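Local coordinates for piwi domain-containing protein (Vanderwaltozyma polyspora, PDB 5THE) that is a budding yeast Argonaute that probably binds guide RNA for target cleavage, its C-terminal lobe holding the 5' end of the RNA strand, at residues A[80-85]-A[172-177]; A[129-134]-A[196-201]; A[201-206]-A[215-220]. All coordinates share one frame; numbering follows the deposited sequence.

Contact 1: A[80-85]-A[172-177]; sequences RAIFIN and ISLLNL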
loop_
_atom_site.group_PDB
_atom_site.type_symbol
_atom_site.label_atom_id
_atom_site.label_comp_id
_atom_site.label_asym_id
_atom_site.label_seq_id
_atom_site.Cartn_x
_atom_site.Cartn_y
_atom_site.Cartn_z
ATOM N N ARG A 80 17.656 -16.005 -6.367
ATOM C CA ARG A 80 18.437 -16.008 -7.601
ATOM C C ARG A 80 18.593 -14.580 -8.100
ATOM O O ARG A 80 17.599 -13.912 -8.404
ATOM C CB ARG A 80 17.775 -16.854 -8.687
ATOM C CG ARG A 80 17.810 -18.348 -8.448
ATOM C CD ARG A 80 19.214 -18.853 -8.153
ATOM N NE ARG A 80 20.147 -18.673 -9.265
ATOM C CZ ARG A 80 20.165 -19.424 -10.364
ATOM N NH1 ARG A 80 19.277 -20.401 -10.519
ATOM N NH2 ARG A 80 21.069 -19.195 -11.310
ATOM N N ALA A 81 19.833 -14.121 -8.195
ATOM C CA ALA A 81 20.107 -12.801 -8.724
ATOM C C ALA A 81 20.187 -12.868 -10.245
ATOM O O ALA A 81 20.834 -13.756 -10.807
ATOM C CB ALA A 81 21.409 -12.254 -8.139
ATOM N N ILE A 82 19.518 -11.939 -10.909
ATOM C CA ILE A 82 19.608 -11.780 -12.355
ATOM C C ILE A 82 20.049 -10.348 -12.602
ATOM O O ILE A 82 19.312 -9.402 -12.300
ATOM C CB ILE A 82 18.279 -12.085 -13.057
ATOM C CG1 ILE A 82 17.868 -13.542 -12.802
ATOM C CG2 ILE A 82 18.383 -11.776 -14.566
ATOM C CD1 ILE A 82 16.532 -13.924 -13.449
ATOM N N PHE A 83 21.262 -10.185 -13.113
ATOM C CA PHE A 83 21.805 -8.861 -13.383
ATOM C C PHE A 83 21.299 -8.402 -14.744
ATOM O O PHE A 83 21.638 -8.988 -15.777
ATOM C CB PHE A 83 23.332 -8.887 -13.336
ATOM C CG PHE A 83 23.962 -7.523 -13.318
ATOM C CD1 PHE A 83 24.225 -6.848 -14.498
ATOM C CD2 PHE A 83 24.292 -6.917 -12.123
ATOM C CE1 PHE A 83 24.798 -5.586 -14.487
ATOM C CE2 PHE A 83 24.872 -5.656 -12.104
ATOM C CZ PHE A 83 25.119 -4.992 -13.289
ATOM N N ILE A 84 20.471 -7.363 -14.746
ATOM C CA ILE A 84 19.934 -6.805 -15.981
ATOM C C ILE A 84 20.898 -5.701 -16.402
ATOM O O ILE A 84 20.936 -4.625 -15.801
ATOM C CB ILE A 84 18.510 -6.287 -15.795
ATOM C CG1 ILE A 84 17.605 -7.420 -15.271
ATOM C CG2 ILE A 84 17.982 -5.713 -17.122
ATOM C CD1 ILE A 84 17.377 -8.610 -16.264
ATOM N N ASN A 85 21.715 -5.985 -17.414
ATOM C CA ASN A 85 22.713 -5.020 -17.861
ATOM C C ASN A 85 22.051 -4.073 -18.860
ATOM O O ASN A 85 22.140 -4.243 -20.078
ATOM C CB ASN A 85 23.905 -5.740 -18.474
ATOM C CG ASN A 85 24.991 -4.778 -18.892
ATOM O OD1 ASN A 85 25.204 -3.771 -18.231
ATOM N ND2 ASN A 85 25.684 -5.082 -19.989
ATOM N N ILE A 172 14.337 -12.561 -24.669
ATOM C CA ILE A 172 14.314 -13.956 -25.096
ATOM C C ILE A 172 15.050 -14.821 -24.083
ATOM O O ILE A 172 14.559 -15.880 -23.673
ATOM C CB ILE A 172 14.900 -14.098 -26.515
ATOM C CG1 ILE A 172 13.931 -13.509 -27.536
ATOM C CG2 ILE A 172 15.182 -15.555 -26.835
ATOM C CD1 ILE A 172 14.478 -13.511 -28.947
ATOM N N SER A 173 16.224 -14.365 -23.640
ATOM C CA SER A 173 16.977 -15.115 -22.638
ATOM C C SER A 173 16.203 -15.222 -21.337
ATOM O O SER A 173 16.158 -16.292 -20.721
ATOM C CB SER A 173 18.331 -14.457 -22.374
ATOM O OG SER A 173 19.065 -14.304 -23.568
ATOM N N LEU A 174 15.606 -14.112 -20.888
ATOM C CA LEU A 174 14.891 -14.118 -19.617
ATOM C C LEU A 174 13.654 -15.003 -19.696
ATOM O O LEU A 174 13.373 -15.769 -18.769
ATOM C CB LEU A 174 14.511 -12.688 -19.219
ATOM C CG LEU A 174 13.738 -12.572 -17.897
ATOM C CD1 LEU A 174 14.630 -12.968 -16.721
ATOM C CD2 LEU A 174 13.142 -11.173 -17.698
ATOM N N LEU A 175 12.911 -14.913 -20.800
ATOM C CA LEU A 175 11.765 -15.791 -21.012
ATOM C C LEU A 175 12.161 -17.248 -20.881
ATOM O O LEU A 175 11.447 -18.042 -20.259
ATOM C CB LEU A 175 11.159 -15.542 -22.390
ATOM C CG LEU A 175 10.387 -14.237 -22.537
ATOM C CD1 LEU A 175 9.864 -14.096 -23.955
ATOM C CD2 LEU A 175 9.257 -14.180 -21.527
ATOM N N ASN A 176 13.300 -17.617 -21.464
ATOM C CA ASN A 176 13.781 -18.982 -21.321
ATOM C C ASN A 176 14.137 -19.282 -19.872
ATOM O O ASN A 176 13.857 -20.376 -19.365
ATOM C CB ASN A 176 14.988 -19.210 -22.227
ATOM C CG ASN A 176 15.463 -20.640 -22.190
ATOM O OD1 ASN A 176 14.813 -21.530 -22.738
ATOM N ND2 ASN A 176 16.590 -20.876 -21.526
ATOM N N LEU A 177 14.751 -18.314 -19.191
ATOM C CA LEU A 177 15.108 -18.491 -17.791
ATOM C C LEU A 177 13.868 -18.706 -16.927
ATOM O O LEU A 177 13.862 -19.567 -16.040
ATOM C CB LEU A 177 15.903 -17.272 -17.322
ATOM C CG LEU A 177 16.622 -17.305 -15.977
ATOM C CD1 LEU A 177 17.706 -16.234 -15.954
ATOM C CD2 LEU A 177 15.651 -17.108 -14.804
#
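The backbone bond from Leu177 N to Ser173 O, 2.9 Å long, belongs to the turn of helix 169-179 that presents the Leu177 side chain to Ile82 on strand 77-85. This is helix-on-sheet packing in the Rossmann-like MID domain of Argonaute, where strand 77-85 runs in the parallel sheet between strands 124-127 and 185-191. Across the interface the contact is purely apolar. In Ile82, CG1 stands beside the backbone N and CD1 continues in an extended chain (chi2 179°), which drives the terminal methyl out from the sheet toward the helix. Ile82 and Leu177 meet tip to tip: the methyl sits against the fork of the leucine, with Ile82 CD1 3.6 Å from Leu177 CD1 and equally 3.6 Å from Leu177 CD2. Leu174, one helical turn earlier, brings a single branch to the same methyl, its CD1 lying 3.9 Å from Ile82 CD1. Ile84, two residues along the strand, packs instead on Val199 and Leu203 of helix 197-210. Both leucines also reach strand 124-127, Leu174 touching Ile126 and Leu177 touching Ile124. The inner methylene of Ile82 joins in as well, its CG1 approaching Leu177 CD1 to 4.1 Å.

Contact 2: A[129-134]-A[196-201]; sequences FGPPIK and DSAVYD. With nucleotides of chain B.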
loop_
_atom_site.group_PDB
_atom_site.type_symbol
_atom_site.label_atom_id
_atom_site.label_comp_id
_atom_site.label_asym_id
_atom_site.label_seq_id
_atom_site.Cartn_x
_atom_site.Cartn_y
_atom_site.Cartn_z
ATOM N N PHE A 129 18.568 -6.455 -22.701
ATOM C CA PHE A 129 17.176 -6.522 -22.298
ATOM C C PHE A 129 16.554 -5.137 -22.408
ATOM O O PHE A 129 17.129 -4.145 -21.942
ATOM C CB PHE A 129 17.015 -7.057 -20.873
ATOM C CG PHE A 129 15.586 -7.074 -20.419
ATOM C CD1 PHE A 129 15.013 -5.941 -19.840
ATOM C CD2 PHE A 129 14.800 -8.205 -20.612
ATOM C CE1 PHE A 129 13.680 -5.937 -19.452
ATOM C CE2 PHE A 129 13.464 -8.216 -20.219
ATOM C CZ PHE A 129 12.902 -7.084 -19.635
ATOM N N GLY A 130 15.378 -5.075 -23.013
ATOM C CA GLY A 130 14.669 -3.830 -23.163
ATOM C C GLY A 130 13.334 -4.047 -23.836
ATOM O O GLY A 130 12.937 -5.181 -24.142
ATOM N N PRO A 131 12.612 -2.957 -24.081
ATOM C CA PRO A 131 11.356 -3.069 -24.808
ATOM C C PRO A 131 11.590 -3.650 -26.187
ATOM O O PRO A 131 12.695 -3.535 -26.751
ATOM C CB PRO A 131 10.861 -1.616 -24.883
ATOM C CG PRO A 131 12.076 -0.794 -24.705
ATOM C CD PRO A 131 12.955 -1.561 -23.775
ATOM N N PRO A 132 10.578 -4.291 -26.768
ATOM C CA PRO A 132 10.686 -4.739 -28.161
ATOM C C PRO A 132 11.081 -3.590 -29.083
ATOM O O PRO A 132 10.685 -2.441 -28.884
ATOM C CB PRO A 132 9.274 -5.256 -28.476
ATOM C CG PRO A 132 8.663 -5.569 -27.122
ATOM C CD PRO A 132 9.241 -4.536 -26.195
ATOM N N ILE A 133 11.867 -3.906 -30.097
ATOM C CA ILE A 133 12.512 -2.890 -30.923
ATOM C C ILE A 133 11.632 -2.520 -32.113
ATOM O O ILE A 133 10.988 -3.381 -32.728
ATOM C CB ILE A 133 13.898 -3.372 -31.389
ATOM C CG1 ILE A 133 14.755 -3.785 -30.185
ATOM C CG2 ILE A 133 14.598 -2.280 -32.192
ATOM C CD1 ILE A 133 14.947 -5.290 -30.039
ATOM N N LYS A 134 11.622 -1.223 -32.429
ATOM C CA LYS A 134 11.019 -0.613 -33.628
ATOM C C LYS A 134 9.543 -0.924 -33.745
ATOM O O LYS A 134 8.721 -0.009 -33.694
ATOM C CB LYS A 134 11.758 -1.033 -34.917
ATOM C CG LYS A 134 11.189 -2.249 -35.625
ATOM C CD LYS A 134 11.911 -2.555 -36.935
ATOM C CE LYS A 134 11.573 -1.527 -37.999
ATOM N NZ LYS A 134 10.096 -1.407 -38.167
ATOM N N ASP A 196 15.172 3.597 -15.253
ATOM C CA ASP A 196 14.929 3.064 -16.588
ATOM C C ASP A 196 13.543 2.428 -16.567
ATOM O O ASP A 196 13.402 1.219 -16.362
ATOM C CB ASP A 196 16.013 2.056 -16.961
ATOM C CG ASP A 196 15.957 1.641 -18.411
ATOM O OD1 ASP A 196 14.926 1.885 -19.071
ATOM O OD2 ASP A 196 16.953 1.050 -18.892
ATOM N N SER A 197 12.513 3.249 -16.796
ATOM C CA SER A 197 11.151 2.744 -16.660
ATOM C C SER A 197 10.796 1.756 -17.767
ATOM O O SER A 197 10.031 0.815 -17.526
ATOM C CB SER A 197 10.162 3.909 -16.616
ATOM O OG SER A 197 10.313 4.730 -17.756
ATOM N N ALA A 198 11.359 1.918 -18.969
ATOM C CA ALA A 198 11.051 0.975 -20.040
ATOM C C ALA A 198 11.548 -0.416 -19.686
ATOM O O ALA A 198 10.874 -1.415 -19.968
ATOM C CB ALA A 198 11.665 1.435 -21.363
ATOM N N VAL A 199 12.732 -0.499 -19.075
ATOM C CA VAL A 199 13.258 -1.792 -18.664
ATOM C C VAL A 199 12.490 -2.318 -17.456
ATOM O O VAL A 199 12.090 -3.486 -17.425
ATOM C CB VAL A 199 14.763 -1.698 -18.379
ATOM C CG1 VAL A 199 15.188 -2.855 -17.523
ATOM C CG2 VAL A 199 15.555 -1.728 -19.702
ATOM N N TYR A 200 12.245 -1.454 -16.459
ATOM C CA TYR A 200 11.523 -1.892 -15.263
ATOM C C TYR A 200 10.104 -2.342 -15.603
ATOM O O TYR A 200 9.632 -3.372 -15.104
ATOM C CB TYR A 200 11.492 -0.765 -14.233
ATOM C CG TYR A 200 10.694 -1.060 -12.994
ATOM C CD1 TYR A 200 9.345 -0.731 -12.914
ATOM C CD2 TYR A 200 11.298 -1.644 -11.876
ATOM C CE1 TYR A 200 8.614 -0.990 -11.758
ATOM C CE2 TYR A 200 10.578 -1.902 -10.729
ATOM C CZ TYR A 200 9.244 -1.572 -10.664
ATOM O OH TYR A 200 8.530 -1.837 -9.504
ATOM N N ASP A 201 9.394 -1.557 -16.427
ATOM C CA ASP A 201 8.024 -1.900 -16.802
ATOM C C ASP A 201 7.969 -3.267 -17.454
ATOM O O ASP A 201 7.116 -4.098 -17.123
ATOM C CB ASP A 201 7.448 -0.856 -17.763
ATOM C CG ASP A 201 7.175 0.474 -17.095
ATOM O OD1 ASP A 201 7.280 0.556 -15.857
ATOM O OD2 ASP A 201 6.833 1.433 -17.814
ATOM O OP3 U B 1 9.184 -2.936 -7.223
ATOM P P U B 1 10.492 -3.487 -6.822
ATOM O OP1 U B 1 10.681 -4.821 -7.442
ATOM O OP2 U B 1 10.636 -3.388 -5.361
ATOM O "O5'" U B 1 11.606 -2.579 -7.477
ATOM C "C5'" U B 1 12.011 -1.355 -6.881
ATOM C "C4'" U B 1 13.351 -0.964 -7.425
ATOM O "O4'" U B 1 13.240 -0.722 -8.859
ATOM C "C3'" U B 1 13.975 0.283 -6.815
ATOM O "O3'" U B 1 15.371 0.053 -6.625
ATOM C "C2'" U B 1 13.745 1.354 -7.884
ATOM O "O2'" U B 1 14.691 2.400 -7.882
ATOM C "C1'" U B 1 13.809 0.537 -9.175
ATOM N N1 U B 1 13.038 1.136 -10.284
ATOM C C2 U B 1 13.701 1.424 -11.451
ATOM O O2 U B 1 14.878 1.171 -11.590
ATOM N N3 U B 1 12.945 1.999 -12.447
ATOM C C4 U B 1 11.598 2.304 -12.379
ATOM O O4 U B 1 11.039 2.810 -13.357
ATOM C C5 U B 1 10.975 1.990 -11.130
ATOM C C6 U B 1 11.702 1.439 -10.149
#
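The N-terminal turn of helix 197-210, part of the 5'-nucleotide pocket of the MID domain, packs through Val199 and Ala198 against the loop that carries Phe129, Gly130 and Pro131. Phe129 and Val199 cross obliquely: Val199 CG1 lies 3.9 Å from Phe129 CD1, while Val199 O meets the ring at its edge, in plane, 3.6 Å from Phe129 CE1. The other valine branch, CG2, rests on the loop backbone, 3.7 Å from Phe129 O and 4.1 Å from Gly130 CA. Farther out, Pro131 CG touches Ala198 CB at 4.0 Å. Asp196 is the N-cap of the helix; its OD1 accepts from Val199 N, which stands well above the carboxylate plane (65° out of it). The Tyr200 side chain leaves the helix away from the loop, its CG anti to the backbone N (chi1 176°), and its ring lies against U1 of chain B, whose C5 is 3.5 Å above the ring plane, over its centre. With an alanine here, the uracil would probably lose the ring it lies on and OP3 of U1 its phenol partner. Tyr200 OH donates to OP3 at 2.6 Å, and OP3 lies in the plane of the phenol ring.

Contact 3: A[201-206]-A[215-220]; sequences DRLKYI and NSCVVW. With nucleotides of chain B.
Lys204 leaves its helix with CG anti to the carbonyl carbon, bends at chi2 (-59°) and then runs extended to the ammonium group, while Asn215 turns CG between its own backbone N and carbonyl carbon (chi1 69°). The two side chains slant across each other, and Lys204 NZ donates to Asn215 OD1 at 2.8 Å. The donor does not sit on a lone pair but stands above the carbonyl plane, 49° out of it. Asn215 ND2 is committed elsewhere, to Ala213 O and Asp208 OD1, which fixes the rotation of the amide and keeps OD1 turned to the lysine. The same ammonium group holds OP1 of U1 of chain B, with Lys204 NZ 2.7 Å from it. A second donor grips that oxygen from the strand: Cys217 N lies 2.7 Å from OP1, with a fairly straight N-H. The lysine's charge would be expected to offset part of the phosphate's.

Helix 197-210 and strand 215-219 are the last two elements of a beta-alpha-beta unit that begins with strand 185-191. The local helix and strand axes run nearly antiparallel, 10.1 Å apart at closest approach. Cys217 lies between them, its SG 4.2 Å from Lys204 CE and 4.3 Å from Leu203 CD1. The CB of Cys217 also faces the nucleotide, 3.4 Å from O5' of U1. Ser216 points away from the helix, and its OG bonds to Tyr186 OH. Where the strand gives way to the next helix, Val219 occupies the N-cap position, and its backbone N donates to OP2 of A2 of chain B at 3.0 Å.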
loop_
_atom_site.group_PDB
_atom_site.type_symbol
_atom_site.label_atom_id
_atom_site.label_comp_id
_atom_site.label_asym_id
_atom_site.label_seq_id
_atom_site.Cartn_x
_atom_site.Cartn_y
_atom_site.Cartn_z
ATOM N N ASP A 201 9.394 -1.557 -16.427
ATOM C CA ASP A 201 8.024 -1.900 -16.802
ATOM C C ASP A 201 7.969 -3.267 -17.454
ATOM O O ASP A 201 7.116 -4.098 -17.123
ATOM C CB ASP A 201 7.448 -0.856 -17.763
ATOM C CG ASP A 201 7.175 0.474 -17.095
ATOM O OD1 ASP A 201 7.280 0.556 -15.857
ATOM O OD2 ASP A 201 6.833 1.433 -17.814
ATOM N N ARG A 202 8.887 -3.512 -18.391
ATOM C CA ARG A 202 8.909 -4.780 -19.097
ATOM C C ARG A 202 9.287 -5.930 -18.170
ATOM O O ARG A 202 8.741 -7.032 -18.288
ATOM C CB ARG A 202 9.877 -4.689 -20.275
ATOM C CG ARG A 202 9.765 -5.846 -21.233
ATOM C CD ARG A 202 8.517 -5.707 -22.069
ATOM N NE ARG A 202 8.374 -6.796 -23.024
ATOM C CZ ARG A 202 7.375 -6.897 -23.896
ATOM N NH1 ARG A 202 6.436 -5.961 -23.951
ATOM N NH2 ARG A 202 7.315 -7.931 -24.716
ATOM N N LEU A 203 10.230 -5.701 -17.252
ATOM C CA LEU A 203 10.570 -6.742 -16.278
ATOM C C LEU A 203 9.357 -7.161 -15.461
ATOM O O LEU A 203 9.127 -8.357 -15.246
ATOM C CB LEU A 203 11.671 -6.258 -15.343
ATOM C CG LEU A 203 13.097 -6.338 -15.875
ATOM C CD1 LEU A 203 14.039 -5.761 -14.856
ATOM C CD2 LEU A 203 13.474 -7.782 -16.213
ATOM N N LYS A 204 8.577 -6.190 -14.990
ATOM C CA LYS A 204 7.382 -6.518 -14.225
ATOM C C LYS A 204 6.305 -7.113 -15.120
ATOM O O LYS A 204 5.613 -8.058 -14.725
ATOM C CB LYS A 204 6.881 -5.272 -13.497
ATOM C CG LYS A 204 7.874 -4.765 -12.441
ATOM C CD LYS A 204 8.158 -5.842 -11.381
ATOM C CE LYS A 204 8.886 -5.248 -10.179
ATOM N NZ LYS A 204 9.167 -6.272 -9.106
ATOM N N TYR A 205 6.170 -6.588 -16.337
ATOM C CA TYR A 205 5.209 -7.139 -17.283
ATOM C C TYR A 205 5.471 -8.615 -17.534
ATOM O O TYR A 205 4.550 -9.433 -17.521
ATOM C CB TYR A 205 5.283 -6.354 -18.582
ATOM C CG TYR A 205 4.405 -6.874 -19.686
ATOM C CD1 TYR A 205 3.053 -6.575 -19.710
ATOM C CD2 TYR A 205 4.933 -7.632 -20.726
ATOM C CE1 TYR A 205 2.242 -7.022 -20.732
ATOM C CE2 TYR A 205 4.129 -8.091 -21.754
ATOM C CZ TYR A 205 2.781 -7.779 -21.746
ATOM O OH TYR A 205 1.956 -8.218 -22.753
ATOM N N ILE A 206 6.732 -8.973 -17.759
ATOM C CA ILE A 206 7.078 -10.366 -17.986
ATOM C C ILE A 206 6.935 -11.169 -16.705
ATOM O O ILE A 206 6.309 -12.235 -16.685
ATOM C CB ILE A 206 8.504 -10.462 -18.541
ATOM C CG1 ILE A 206 8.561 -9.877 -19.957
ATOM C CG2 ILE A 206 8.986 -11.886 -18.520
ATOM C CD1 ILE A 206 9.991 -9.542 -20.390
ATOM N N ASN A 215 9.389 -11.569 -7.511
ATOM C CA ASN A 215 10.625 -10.899 -7.873
ATOM C C ASN A 215 10.656 -9.520 -7.237
ATOM O O ASN A 215 9.616 -8.894 -7.035
ATOM C CB ASN A 215 10.771 -10.766 -9.403
ATOM C CG ASN A 215 9.773 -9.780 -10.002
ATOM O OD1 ASN A 215 10.128 -8.646 -10.347
ATOM N ND2 ASN A 215 8.508 -10.200 -10.107
ATOM N N SER A 216 11.867 -9.045 -6.966
ATOM C CA SER A 216 12.112 -7.661 -6.607
ATOM C C SER A 216 13.253 -7.129 -7.461
ATOM O O SER A 216 14.145 -7.875 -7.879
ATOM C CB SER A 216 12.476 -7.499 -5.111
ATOM O OG SER A 216 11.473 -8.043 -4.268
ATOM N N CYS A 217 13.218 -5.833 -7.712
ATOM C CA CYS A 217 14.310 -5.146 -8.372
ATOM C C CYS A 217 15.133 -4.355 -7.373
ATOM O O CYS A 217 14.637 -3.858 -6.361
ATOM C CB CYS A 217 13.802 -4.190 -9.447
ATOM S SG CYS A 217 12.992 -5.055 -10.757
ATOM N N VAL A 218 16.386 -4.167 -7.730
ATOM C CA VAL A 218 17.319 -3.441 -6.895
ATOM C C VAL A 218 18.259 -2.715 -7.854
ATOM O O VAL A 218 18.673 -3.293 -8.863
ATOM C CB VAL A 218 17.988 -4.480 -5.966
ATOM C CG1 VAL A 218 19.356 -4.928 -6.422
ATOM C CG2 VAL A 218 17.857 -4.129 -4.522
ATOM N N VAL A 219 18.498 -1.419 -7.625
ATOM C CA VAL A 219 19.476 -0.689 -8.430
ATOM C C VAL A 219 20.862 -1.035 -7.905
ATOM O O VAL A 219 21.132 -0.916 -6.701
ATOM C CB VAL A 219 19.216 0.833 -8.394
ATOM C CG1 VAL A 219 20.294 1.603 -9.176
ATOM C CG2 VAL A 219 17.852 1.148 -8.972
ATOM N N TRP A 220 21.727 -1.487 -8.812
ATOM C CA TRP A 220 23.035 -2.013 -8.437
ATOM C C TRP A 220 23.872 -0.995 -7.669
ATOM O O TRP A 220 24.539 -1.350 -6.691
ATOM C CB TRP A 220 23.778 -2.468 -9.697
ATOM C CG TRP A 220 25.184 -2.971 -9.477
ATOM C CD1 TRP A 220 26.292 -2.613 -10.191
ATOM C CD2 TRP A 220 25.638 -3.908 -8.480
ATOM N NE1 TRP A 220 27.397 -3.274 -9.720
ATOM C CE2 TRP A 220 27.028 -4.076 -8.671
ATOM C CE3 TRP A 220 25.010 -4.625 -7.457
ATOM C CZ2 TRP A 220 27.800 -4.931 -7.876
ATOM C CZ3 TRP A 220 25.785 -5.469 -6.656
ATOM C CH2 TRP A 220 27.164 -5.617 -6.879
ATOM O OP3 U B 1 9.184 -2.936 -7.223
ATOM P P U B 1 10.492 -3.487 -6.822
ATOM O OP1 U B 1 10.681 -4.821 -7.442
ATOM O OP2 U B 1 10.636 -3.388 -5.361
ATOM O "O5'" U B 1 11.606 -2.579 -7.477
ATOM C "C5'" U B 1 12.011 -1.355 -6.881
ATOM C "C4'" U B 1 13.351 -0.964 -7.425
ATOM O "O4'" U B 1 13.240 -0.722 -8.859
ATOM C "C3'" U B 1 13.975 0.283 -6.815
ATOM O "O3'" U B 1 15.371 0.053 -6.625
ATOM C "C2'" U B 1 13.745 1.354 -7.884
ATOM O "O2'" U B 1 14.691 2.400 -7.882
ATOM C "C1'" U B 1 13.809 0.537 -9.175
ATOM N N1 U B 1 13.038 1.136 -10.284
ATOM C C2 U B 1 13.701 1.424 -11.451
ATOM O O2 U B 1 14.878 1.171 -11.590
ATOM N N3 U B 1 12.945 1.999 -12.447
ATOM C C4 U B 1 11.598 2.304 -12.379
ATOM O O4 U B 1 11.039 2.810 -13.357
ATOM C C5 U B 1 10.975 1.990 -11.130
ATOM C C6 U B 1 11.702 1.439 -10.149
ATOM P P A B 2 16.160 0.816 -5.452
ATOM O OP1 A B 2 16.066 2.266 -5.757
ATOM O OP2 A B 2 17.488 0.143 -5.303
ATOM O "O5'" A B 2 15.296 0.533 -4.146
ATOM C "C5'" A B 2 14.895 -0.795 -3.800
ATOM C "C4'" A B 2 14.516 -0.881 -2.350
ATOM O "O4'" A B 2 15.697 -0.701 -1.539
ATOM C "C3'" A B 2 13.574 0.198 -1.848
ATOM O "O3'" A B 2 12.239 -0.072 -2.160
ATOM C "C2'" A B 2 13.864 0.217 -0.354
ATOM O "O2'" A B 2 13.288 -0.921 0.271
ATOM C "C1'" A B 2 15.373 0.024 -0.365
ATOM N N9 A B 2 16.122 1.294 -0.435
ATOM C C8 A B 2 16.464 1.986 -1.571
ATOM N N7 A B 2 17.174 3.055 -1.352
ATOM C C5 A B 2 17.334 3.048 0.030
ATOM C C6 A B 2 17.998 3.927 0.880
ATOM N N6 A B 2 18.636 4.998 0.405
ATOM N N1 A B 2 17.967 3.660 2.214
ATOM C C2 A B 2 17.306 2.565 2.628
ATOM N N3 A B 2 16.632 1.652 1.912
ATOM C C4 A B 2 16.689 1.971 0.615
#

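How the contacts relate
The three contacts surround one apolar core between the MID sheet and helices 169-179 and 197-210, with centres 10 to 14 Å apart. Leu203 of contact 3 is a meeting point: its CD2 lies 3.5 Å from Phe129 CZ of contact 2 and 3.7 Å from Leu174 CD2 of contact 1. Contacts 1 and 2 also join directly, Ile84 CG2 packing 4.0 Å from Phe129 CD1. Contacts 2 and 3 share Asp201 and follow one another along helix 197-210, so this single helix offers U1 of chain B both its aromatic face and its lysine. Contact 1 stands behind them, its nearest atom about 9 Å from the RNA.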